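Local coordinates for bradyzoite pseudokinase 1 (Toxoplasma gondii, PDB 6M7Z), which is a divergent kinase that lacks the glycine-rich loop and regulates the membrane ultrastructure of the parasitophorous vacuole, at residues A[155-158]-A[159-163]; A[240-243]-A[244-248]; A[278-281]-A[282-285]; A[299-302]-A[303-306]. All blocks are in the same frame, centred on the assembly; numbering follows the deposited sequence.

Contact 1 of 4, residues A[155-158]-A[159-163]; sequences AALK and SLHNL
L157 extends its CG away from its own backbone N (chi1 -176°), while H161 folds its ring back beside its backbone N (chi1 -71°), and the two side chains meet one helical turn apart. The leucine branch point lies over a face of the imidazole, with L157 CG 4.1 Å from the centroid of the H161 ring. It sits off-centre, toward the rim, in a CH-pi contact. L157 CD1 reaches the far end of the ring, 3.5 Å from H161 NE2. That nitrogen is hydrogen-bonded to D233 OD2, which, with L157 over the face, should restrain the rotation of the ring. This is the end of helix 146-161, by topology helix E of the kinase C-lobe, which runs toward the segment that carries the catalytic loop in canonical kinases. D233 belongs to helix 230-248, the central helix F, so histidine suits the place: it gives leucine a flat surface and the neighbouring helix a polar atom. On another side of the helix S159 turns its hydroxyl back to the backbone, and its OG donates to A156 O at 2.8 Å. A156 O also accepts from L160 N at 3.3 Å, so two donors share it. Further on, N162 N bonds to K158 O at 2.9 Å. Nearby, the extended K158 chain passes the N162 amide at a slant, K158 CE lying 4.0 Å from N162 ND2.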
loop_
_atom_site.group_PDB
_atom_site.type_symbol
_atom_site.label_atom_id
_atom_site.label_comp_id
_atom_site.label_asym_id
_atom_site.label_seq_id
_atom_site.Cartn_x
_atom_site.Cartn_y
_atom_site.Cartn_z
ATOM N N ALA A 155 -7.165 5.771 -9.030
ATOM C CA ALA A 155 -8.058 6.298 -8.004
ATOM C C ALA A 155 -7.345 6.289 -6.650
ATOM O O ALA A 155 -7.490 7.218 -5.867
ATOM C CB ALA A 155 -9.337 5.493 -7.942
ATOM N N ALA A 156 -6.602 5.209 -6.388
ATOM C CA ALA A 156 -5.926 5.023 -5.110
ATOM C C ALA A 156 -4.879 6.134 -4.929
ATOM O O ALA A 156 -4.808 6.766 -3.861
ATOM C CB ALA A 156 -5.319 3.654 -5.046
ATOM N N LEU A 157 -4.112 6.390 -5.992
ATOM C CA LEU A 157 -3.089 7.426 -5.983
ATOM C C LEU A 157 -3.730 8.803 -5.752
ATOM O O LEU A 157 -3.236 9.602 -4.950
ATOM C CB LEU A 157 -2.334 7.410 -7.316
ATOM C CG LEU A 157 -1.168 8.394 -7.417
ATOM C CD1 LEU A 157 -0.237 8.249 -6.234
ATOM C CD2 LEU A 157 -0.403 8.190 -8.705
ATOM N N LYS A 158 -4.836 9.067 -6.457
ATOM C CA LYS A 158 -5.569 10.323 -6.332
ATOM C C LYS A 158 -5.999 10.544 -4.877
ATOM O O LYS A 158 -5.880 11.666 -4.369
ATOM C CB LYS A 158 -6.796 10.348 -7.249
ATOM C CG LYS A 158 -7.376 11.745 -7.436
ATOM C CD LYS A 158 -8.768 11.794 -8.009
ATOM C CE LYS A 158 -9.448 13.123 -7.745
ATOM N NZ LYS A 158 -10.915 12.957 -7.623
ATOM N N SER A 159 -6.494 9.487 -4.225
ATOM C CA SER A 159 -6.948 9.596 -2.848
ATOM C C SER A 159 -5.782 10.006 -1.935
ATOM O O SER A 159 -5.997 10.696 -0.954
ATOM C CB SER A 159 -7.659 8.334 -2.370
ATOM O OG SER A 159 -6.756 7.302 -1.989
ATOM N N LEU A 160 -4.548 9.624 -2.284
ATOM C CA LEU A 160 -3.380 10.013 -1.498
ATOM C C LEU A 160 -3.012 11.476 -1.785
ATOM O O LEU A 160 -2.708 12.240 -0.869
ATOM C CB LEU A 160 -2.214 9.072 -1.808
ATOM C CG LEU A 160 -0.987 9.223 -0.907
ATOM C CD1 LEU A 160 -1.272 8.784 0.528
ATOM C CD2 LEU A 160 0.168 8.421 -1.472
ATOM N N HIS A 161 -3.043 11.869 -3.061
ATOM C CA HIS A 161 -2.788 13.268 -3.461
ATOM C C HIS A 161 -3.775 14.224 -2.773
ATOM O O HIS A 161 -3.365 15.285 -2.320
ATOM C CB HIS A 161 -2.779 13.403 -4.995
ATOM C CG HIS A 161 -1.587 12.775 -5.637
ATOM N ND1 HIS A 161 -1.403 12.761 -7.001
ATOM C CD2 HIS A 161 -0.539 12.109 -5.108
ATOM C CE1 HIS A 161 -0.244 12.199 -7.283
ATOM N NE2 HIS A 161 0.275 11.745 -6.141
ATOM N N ASN A 162 -5.051 13.822 -2.653
ATOM C CA ASN A 162 -6.096 14.641 -2.008
ATOM C C ASN A 162 -5.791 14.910 -0.523
ATOM O O ASN A 162 -6.331 15.852 0.036
ATOM C CB ASN A 162 -7.485 14.003 -2.112
ATOM C CG ASN A 162 -8.035 13.981 -3.531
ATOM O OD1 ASN A 162 -7.547 14.694 -4.413
ATOM N ND2 ASN A 162 -9.038 13.148 -3.780
ATOM N N LEU A 163 -4.959 14.088 0.119
ATOM C CA LEU A 163 -4.549 14.306 1.517
ATOM C C LEU A 163 -3.265 15.152 1.584
ATOM O O LEU A 163 -2.727 15.369 2.668
ATOM C CB LEU A 163 -4.314 12.956 2.202
ATOM C CG LEU A 163 -5.520 12.026 2.293
ATOM C CD1 LEU A 163 -5.105 10.582 2.648
ATOM C CD2 LEU A 163 -6.486 12.560 3.336
#

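Contact 2 of 4, residues A[240-243]-A[244-248]. With EDO (1,2-ethanediol), chain G.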
loop_
_atom_site.group_PDB
_atom_site.type_symbol
_atom_site.label_atom_id
_atom_site.label_comp_id
_atom_site.label_asym_id
_atom_site.label_seq_id
_atom_site.Cartn_x
_atom_site.Cartn_y
_atom_site.Cartn_z
ATOM N N ALA A 240 4.532 1.412 -13.880
ATOM C CA ALA A 240 3.819 0.258 -13.340
ATOM C C ALA A 240 2.819 -0.290 -14.371
ATOM O O ALA A 240 2.626 -1.501 -14.478
ATOM C CB ALA A 240 3.158 0.627 -12.031
ATOM N N PHE A 241 2.172 0.607 -15.111
ATOM C CA PHE A 241 1.228 0.212 -16.150
ATOM C C PHE A 241 1.962 -0.507 -17.281
ATOM O O PHE A 241 1.481 -1.527 -17.793
ATOM C CB PHE A 241 0.455 1.417 -16.683
ATOM C CG PHE A 241 -0.629 1.940 -15.772
ATOM C CD1 PHE A 241 -1.160 1.174 -14.756
ATOM C CD2 PHE A 241 -1.148 3.212 -15.970
ATOM C CE1 PHE A 241 -2.117 1.693 -13.910
ATOM C CE2 PHE A 241 -2.130 3.721 -15.136
ATOM C CZ PHE A 241 -2.614 2.953 -14.115
ATOM N N ARG A 242 3.138 0.009 -17.641
ATOM C CA ARG A 242 3.967 -0.626 -18.647
ATOM C C ARG A 242 4.324 -2.046 -18.181
ATOM O O ARG A 242 4.262 -2.991 -18.968
ATOM C CB ARG A 242 5.206 0.227 -18.928
ATOM C CG ARG A 242 6.138 -0.356 -19.975
ATOM C CD ARG A 242 5.495 -0.762 -21.299
ATOM N NE ARG A 242 4.814 0.336 -21.977
ATOM C CZ ARG A 242 5.432 1.342 -22.610
ATOM N NH1 ARG A 242 6.753 1.400 -22.643
ATOM N NH2 ARG A 242 4.714 2.300 -23.173
ATOM N N ASN A 243 4.683 -2.178 -16.898
ATOM C CA ASN A 243 5.034 -3.443 -16.277
ATOM C C ASN A 243 3.849 -4.398 -16.409
ATOM O O ASN A 243 4.016 -5.571 -16.766
ATOM C CB ASN A 243 5.505 -3.211 -14.838
ATOM C CG ASN A 243 6.115 -4.408 -14.142
ATOM O OD1 ASN A 243 6.182 -5.504 -14.687
ATOM N ND2 ASN A 243 6.510 -4.216 -12.901
ATOM N N LEU A 244 2.648 -3.872 -16.141
ATOM C CA LEU A 244 1.407 -4.632 -16.182
ATOM C C LEU A 244 1.170 -5.178 -17.606
ATOM O O LEU A 244 0.907 -6.379 -17.789
ATOM C CB LEU A 244 0.301 -3.689 -15.711
ATOM C CG LEU A 244 -1.120 -4.212 -15.551
ATOM C CD1 LEU A 244 -1.150 -5.554 -14.884
ATOM C CD2 LEU A 244 -1.913 -3.209 -14.726
ATOM N N VAL A 245 1.308 -4.307 -18.614
ATOM C CA VAL A 245 1.125 -4.686 -20.012
ATOM C C VAL A 245 2.161 -5.749 -20.430
ATOM O O VAL A 245 1.828 -6.700 -21.141
ATOM C CB VAL A 245 1.184 -3.451 -20.936
ATOM C CG1 VAL A 245 1.293 -3.848 -22.398
ATOM C CG2 VAL A 245 -0.023 -2.556 -20.750
ATOM N N GLN A 246 3.420 -5.595 -20.021
ATOM C CA GLN A 246 4.466 -6.577 -20.352
ATOM C C GLN A 246 4.113 -7.950 -19.752
ATOM O O GLN A 246 4.393 -8.977 -20.357
ATOM C CB GLN A 246 5.845 -6.123 -19.849
ATOM C CG GLN A 246 6.442 -4.950 -20.617
ATOM C CD GLN A 246 7.563 -4.270 -19.869
ATOM O OE1 GLN A 246 7.813 -4.560 -18.705
ATOM N NE2 GLN A 246 8.257 -3.360 -20.532
ATOM N N LEU A 247 3.510 -7.975 -18.557
ATOM C CA LEU A 247 3.222 -9.249 -17.888
ATOM C C LEU A 247 2.037 -9.962 -18.550
ATOM O O LEU A 247 2.025 -11.188 -18.576
ATOM C CB LEU A 247 2.934 -9.003 -16.409
ATOM C CG LEU A 247 4.149 -8.630 -15.556
ATOM C CD1 LEU A 247 3.720 -8.235 -14.153
ATOM C CD2 LEU A 247 5.147 -9.771 -15.500
ATOM N N LEU A 248 1.051 -9.207 -19.067
ATOM C CA LEU A 248 -0.226 -9.783 -19.485
ATOM C C LEU A 248 -0.360 -9.895 -21.012
ATOM O O LEU A 248 -1.334 -10.514 -21.472
ATOM C CB LEU A 248 -1.365 -8.938 -18.927
ATOM C CG LEU A 248 -1.569 -8.999 -17.409
ATOM C CD1 LEU A 248 -2.711 -8.093 -16.990
ATOM C CD2 LEU A 248 -1.836 -10.417 -16.926
HETATM C C1 EDO G . 6.361 -7.517 -11.098
HETATM O O1 EDO G . 6.405 -6.454 -10.142
HETATM C C2 EDO G . 7.573 -7.400 -12.005
HETATM O O2 EDO G . 7.276 -7.985 -13.273
#
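R242 and Q246, F241 and L244, and N243 and L247 pair across successive turns of helix 230-248, by topology helix F, the hydrophobic axis of a kinase C-lobe. The backbone supplies the regular bonding: L244, V245, Q246 and L247 each donate N-H to the carbonyl four residues back, as in V245 N to F241 O at 2.9 Å.

Among the apolar side chains the local touch is slight. F241 CD1 comes only to 4.4 Å from L244 CD2, because the phenyl ring faces other helices, packing on M153 of helix 146-161 and on L269 and M276 of helix 263-276. L244 meets L137 of helix 133-138. A large ring and a branched leucine suit these buried sides of a helix surrounded by others.

Contacts of polar side chains follow on the more exposed side. The Q246 amide lies against the aliphatic part of R242, with Q246 NE2 3.7 Å from R242 CG, and the amide and guanidinium planes stand 51° apart. R242 bends at chi2 (51°) and chi3 (58°), which carries its charged end to helix 263-276, where NE forms a salt bridge with D270 and NH2 a hydrogen bond with Q274. Arginine thus offers methylenes to its own helix and charge to the next.

The N243 amide and the L247 methyls both meet a 1,2-ethanediol, probably from the crystallisation liquor, at its O2 end. This O2 donates to N243 OD1 at 3.1 Å and lies 3.6 Å from L247 CD2.

Contact 3 of 4, residues A[278-281]-A[282-285]; sequences EEEP and GNRP
The guanidinium of R284 lies flat across P281, whose CA stands 3.6 Å above the guanidinium plane, over its centre. The two side chains run side by side and point the same way. R284 is extended from CG to NE, which brings the group to the start of the loop, where its edge meets backbone oxygens. R284 NE donates to E278 O at 2.9 Å in an almost straight bond (170°), and that oxygen lies within the plane of the guanidinium. R284 NH2 adds weak bonds to E278 O and, at 3.3 Å, to E279 O. Proline suits its position, since its ring holds phi near the value the 3-10 turn needs; while CA meets the flat cation, the ring lies alongside the terminal nitrogens.

The turn itself is a short 3-10 segment, in which N283 N bonds to E280 O at 3.0 Å and R284 N to P281 O at 3.1 Å. Beside it E280 and N283 point the same way, with E280 CB 3.6 Å from N283 OD1, their carboxylate and amide planes 76° apart. Along the chain this is the loop between helices 263-276 and 287-291. In canonical kinases an arginine here pairs with the glutamate of the APE motif, a region that is not modelled in this chain. K231 of helix 230-248 donates to both P281 O and R284 O. Within this loop NE and NH2 direct a cation at neutral carbonyl oxygens, which it would probably polarise, chiefly through the NE bond.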
loop_
_atom_site.group_PDB
_atom_site.type_symbol
_atom_site.label_atom_id
_atom_site.label_comp_id
_atom_site.label_asym_id
_atom_site.label_seq_id
_atom_site.Cartn_x
_atom_site.Cartn_y
_atom_site.Cartn_z
ATOM N N GLU A 278 6.416 10.116 -20.449
ATOM C CA GLU A 278 7.123 11.169 -21.212
ATOM C C GLU A 278 8.286 11.708 -20.362
ATOM O O GLU A 278 8.135 11.936 -19.154
ATOM C CB GLU A 278 6.151 12.282 -21.599
ATOM C CG GLU A 278 5.273 11.958 -22.801
ATOM C CD GLU A 278 5.993 11.897 -24.152
ATOM O OE1 GLU A 278 7.117 12.461 -24.252
ATOM O OE2 GLU A 278 5.471 11.227 -25.075
ATOM N N GLU A 279 9.446 11.891 -21.004
ATOM C CA GLU A 279 10.684 12.327 -20.349
ATOM C C GLU A 279 10.455 13.684 -19.655
ATOM O O GLU A 279 10.951 13.902 -18.566
ATOM C CB GLU A 279 11.833 12.376 -21.362
ATOM C CG GLU A 279 13.213 12.597 -20.745
ATOM C CD GLU A 279 14.385 12.804 -21.710
ATOM O OE1 GLU A 279 15.406 13.425 -21.290
ATOM O OE2 GLU A 279 14.304 12.335 -22.878
ATOM N N GLU A 280 9.705 14.586 -20.295
ATOM C CA GLU A 280 9.444 15.923 -19.760
ATOM C C GLU A 280 8.212 15.879 -18.853
ATOM O O GLU A 280 7.131 15.500 -19.311
ATOM C CB GLU A 280 9.208 16.914 -20.904
ATOM C CG GLU A 280 10.434 17.171 -21.767
ATOM C CD GLU A 280 11.612 17.797 -21.041
ATOM O OE1 GLU A 280 11.386 18.703 -20.214
ATOM O OE2 GLU A 280 12.752 17.371 -21.300
ATOM N N PRO A 281 8.324 16.259 -17.556
ATOM C CA PRO A 281 7.176 16.307 -16.645
ATOM C C PRO A 281 5.966 17.078 -17.190
ATOM O O PRO A 281 4.831 16.642 -16.990
ATOM C CB PRO A 281 7.716 17.014 -15.383
ATOM C CG PRO A 281 9.194 16.704 -15.396
ATOM C CD PRO A 281 9.577 16.613 -16.867
ATOM N N GLY A 282 6.228 18.209 -17.858
ATOM C CA GLY A 282 5.196 19.073 -18.418
ATOM C C GLY A 282 4.346 18.381 -19.481
ATOM O O GLY A 282 3.195 18.781 -19.698
ATOM N N ASN A 283 4.901 17.351 -20.139
ATOM C CA ASN A 283 4.204 16.604 -21.202
ATOM C C ASN A 283 3.386 15.432 -20.633
ATOM O O ASN A 283 2.678 14.759 -21.388
ATOM C CB ASN A 283 5.184 16.085 -22.257
ATOM C CG ASN A 283 5.752 17.185 -23.126
ATOM O OD1 ASN A 283 6.873 17.072 -23.605
ATOM N ND2 ASN A 283 4.986 18.242 -23.353
ATOM N N ARG A 284 3.477 15.182 -19.323
ATOM C CA ARG A 284 2.719 14.107 -18.711
ATOM C C ARG A 284 1.344 14.624 -18.313
ATOM O O ARG A 284 1.240 15.689 -17.714
ATOM C CB ARG A 284 3.407 13.566 -17.454
ATOM C CG ARG A 284 4.759 12.922 -17.698
ATOM C CD ARG A 284 5.495 12.688 -16.387
ATOM N NE ARG A 284 6.931 12.605 -16.607
ATOM C CZ ARG A 284 7.849 12.798 -15.672
ATOM N NH1 ARG A 284 7.490 13.003 -14.417
ATOM N NH2 ARG A 284 9.125 12.802 -16.009
ATOM N N PRO A 285 0.271 13.838 -18.530
ATOM C CA PRO A 285 -1.063 14.228 -18.082
ATOM C C PRO A 285 -1.182 14.308 -16.554
ATOM O O PRO A 285 -0.457 13.627 -15.834
ATOM C CB PRO A 285 -1.957 13.096 -18.611
ATOM C CG PRO A 285 -1.028 11.912 -18.702
ATOM C CD PRO A 285 0.291 12.504 -19.151
#

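Contact 4 of 4, residues A[299-302]-A[303-306]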
loop_
_atom_site.group_PDB
_atom_site.type_symbol
_atom_site.label_atom_id
_atom_site.label_comp_id
_atom_site.label_asym_id
_atom_site.label_seq_id
_atom_site.Cartn_x
_atom_site.Cartn_y
_atom_site.Cartn_z
ATOM N N LEU A 299 -16.972 3.803 -16.924
ATOM C CA LEU A 299 -16.692 3.471 -15.523
ATOM C C LEU A 299 -17.184 4.597 -14.608
ATOM O O LEU A 299 -16.970 5.775 -14.890
ATOM C CB LEU A 299 -15.187 3.263 -15.323
ATOM C CG LEU A 299 -14.627 1.916 -15.760
ATOM C CD1 LEU A 299 -13.126 1.882 -15.528
ATOM C CD2 LEU A 299 -15.315 0.777 -15.023
ATOM N N ASN A 300 -17.817 4.199 -13.501
ATOM C CA ASN A 300 -18.189 5.093 -12.421
ATOM C C ASN A 300 -17.018 5.165 -11.433
ATOM O O ASN A 300 -16.861 4.278 -10.573
ATOM C CB ASN A 300 -19.478 4.637 -11.730
ATOM C CG ASN A 300 -19.962 5.614 -10.679
ATOM O OD1 ASN A 300 -19.425 6.718 -10.542
ATOM N ND2 ASN A 300 -20.980 5.218 -9.935
ATOM N N PHE A 301 -16.221 6.236 -11.552
ATOM C CA PHE A 301 -15.059 6.457 -10.690
ATOM C C PHE A 301 -15.476 6.627 -9.222
ATOM O O PHE A 301 -14.690 6.323 -8.338
ATOM C CB PHE A 301 -14.236 7.657 -11.178
ATOM C CG PHE A 301 -13.052 7.257 -12.023
ATOM C CD1 PHE A 301 -11.918 6.719 -11.436
ATOM C CD2 PHE A 301 -13.082 7.377 -13.405
ATOM C CE1 PHE A 301 -10.845 6.302 -12.210
ATOM C CE2 PHE A 301 -12.005 6.967 -14.176
ATOM C CZ PHE A 301 -10.887 6.434 -13.580
ATOM N N GLU A 302 -16.700 7.103 -8.966
ATOM C CA GLU A 302 -17.166 7.305 -7.597
ATOM C C GLU A 302 -17.224 5.951 -6.870
ATOM O O GLU A 302 -16.905 5.892 -5.681
ATOM C CB GLU A 302 -18.509 8.039 -7.553
ATOM C CG GLU A 302 -18.742 8.729 -6.212
ATOM C CD GLU A 302 -19.928 9.675 -6.127
ATOM O OE1 GLU A 302 -21.063 9.244 -6.445
ATOM O OE2 GLU A 302 -19.723 10.844 -5.710
ATOM N N ASP A 303 -17.607 4.884 -7.590
ATOM C CA ASP A 303 -17.714 3.519 -7.022
ATOM C C ASP A 303 -16.319 2.922 -6.774
ATOM O O ASP A 303 -16.110 2.210 -5.771
ATOM C CB ASP A 303 -18.504 2.573 -7.929
ATOM C CG ASP A 303 -19.985 2.884 -8.002
ATOM O OD1 ASP A 303 -20.555 3.265 -6.961
ATOM O OD2 ASP A 303 -20.558 2.735 -9.095
ATOM N N ILE A 304 -15.387 3.187 -7.698
ATOM C CA ILE A 304 -14.001 2.757 -7.560
ATOM C C ILE A 304 -13.444 3.362 -6.262
ATOM O O ILE A 304 -12.876 2.640 -5.437
ATOM C CB ILE A 304 -13.147 3.163 -8.783
ATOM C CG1 ILE A 304 -13.777 2.740 -10.117
ATOM C CG2 ILE A 304 -11.734 2.623 -8.616
ATOM C CD1 ILE A 304 -13.095 3.268 -11.375
ATOM N N GLU A 305 -13.660 4.675 -6.089
ATOM C CA GLU A 305 -13.128 5.463 -4.976
ATOM C C GLU A 305 -13.753 5.033 -3.644
ATOM O O GLU A 305 -13.130 5.198 -2.604
ATOM C CB GLU A 305 -13.338 6.958 -5.219
ATOM C CG GLU A 305 -12.440 7.520 -6.308
ATOM C CD GLU A 305 -12.700 8.959 -6.720
ATOM O OE1 GLU A 305 -11.840 9.539 -7.409
ATOM O OE2 GLU A 305 -13.764 9.492 -6.361
ATOM N N GLU A 306 -14.969 4.477 -3.682
ATOM C CA GLU A 306 -15.651 4.002 -2.474
ATOM C C GLU A 306 -15.182 2.588 -2.128
ATOM O O GLU A 306 -15.486 2.085 -1.046
ATOM C CB GLU A 306 -17.174 4.009 -2.630
ATOM C CG GLU A 306 -17.815 5.394 -2.580
ATOM C CD GLU A 306 -17.222 6.414 -1.613
ATOM O OE1 GLU A 306 -16.909 7.543 -2.064
ATOM O OE2 GLU A 306 -17.076 6.087 -0.412
#
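This is the N-capped start of helix 301-306, where residues 299-302 meet 303-306 at the surface of the C-lobe and the short helix lies against helix 146-161. N300 occupies the N-cap and its OD1 accepts from E302 N at 3.2 Å, the donor standing well above the carbonyl plane. With chi1 at -175° the amide turns its other end to D303 in the first turn, and N300 ND2 lies 2.7 Å from D303 OD2. That bond is weak because the N-H is badly aimed (118°), and the amide and carboxylate planes are 67° apart. Asparagine suits an N-cap, since one amide can both accept from the first turn and donate to an acid. An aspartate in that turn should also interact favourably with the helix dipole. Beyond the cap, E305 N bonds to F301 O at 3.0 Å, the regular spacing of an alpha-helix. On the inner side I304 CD1 lies over one face of the F301 ring, toward the rim, 4.0 Å from its centroid, as a CH-pi contact. L299 CD1 also approaches, 4.4 Å from I304 CD1. Both L299 and I304 touch A151 of helix 146-161, while F301 rests on M291 of helix 287-291.

Contacts 1 and 4 are the pair that touch, their centres 13 Å apart. A155 CB packs on I304 CG2 at 3.8 Å, and K158 NZ faces E305 OE1 at 3.5 Å in a long, weak ion pair. Contacts 1 and 2 remain about 7 Å apart at their nearest atoms, yet helix 230-248 joins them: D233 near its start takes the H161 bond, while F241 further along packs on helix 146-161. The same helix reaches contact 3 through K231, although 278-285 comes no nearer than about 8 Å to contact 2 and 9 Å to contact 1. All four belong to the helical C-lobe, and the ethanediol at contact 2 is probably a crystallisation additive.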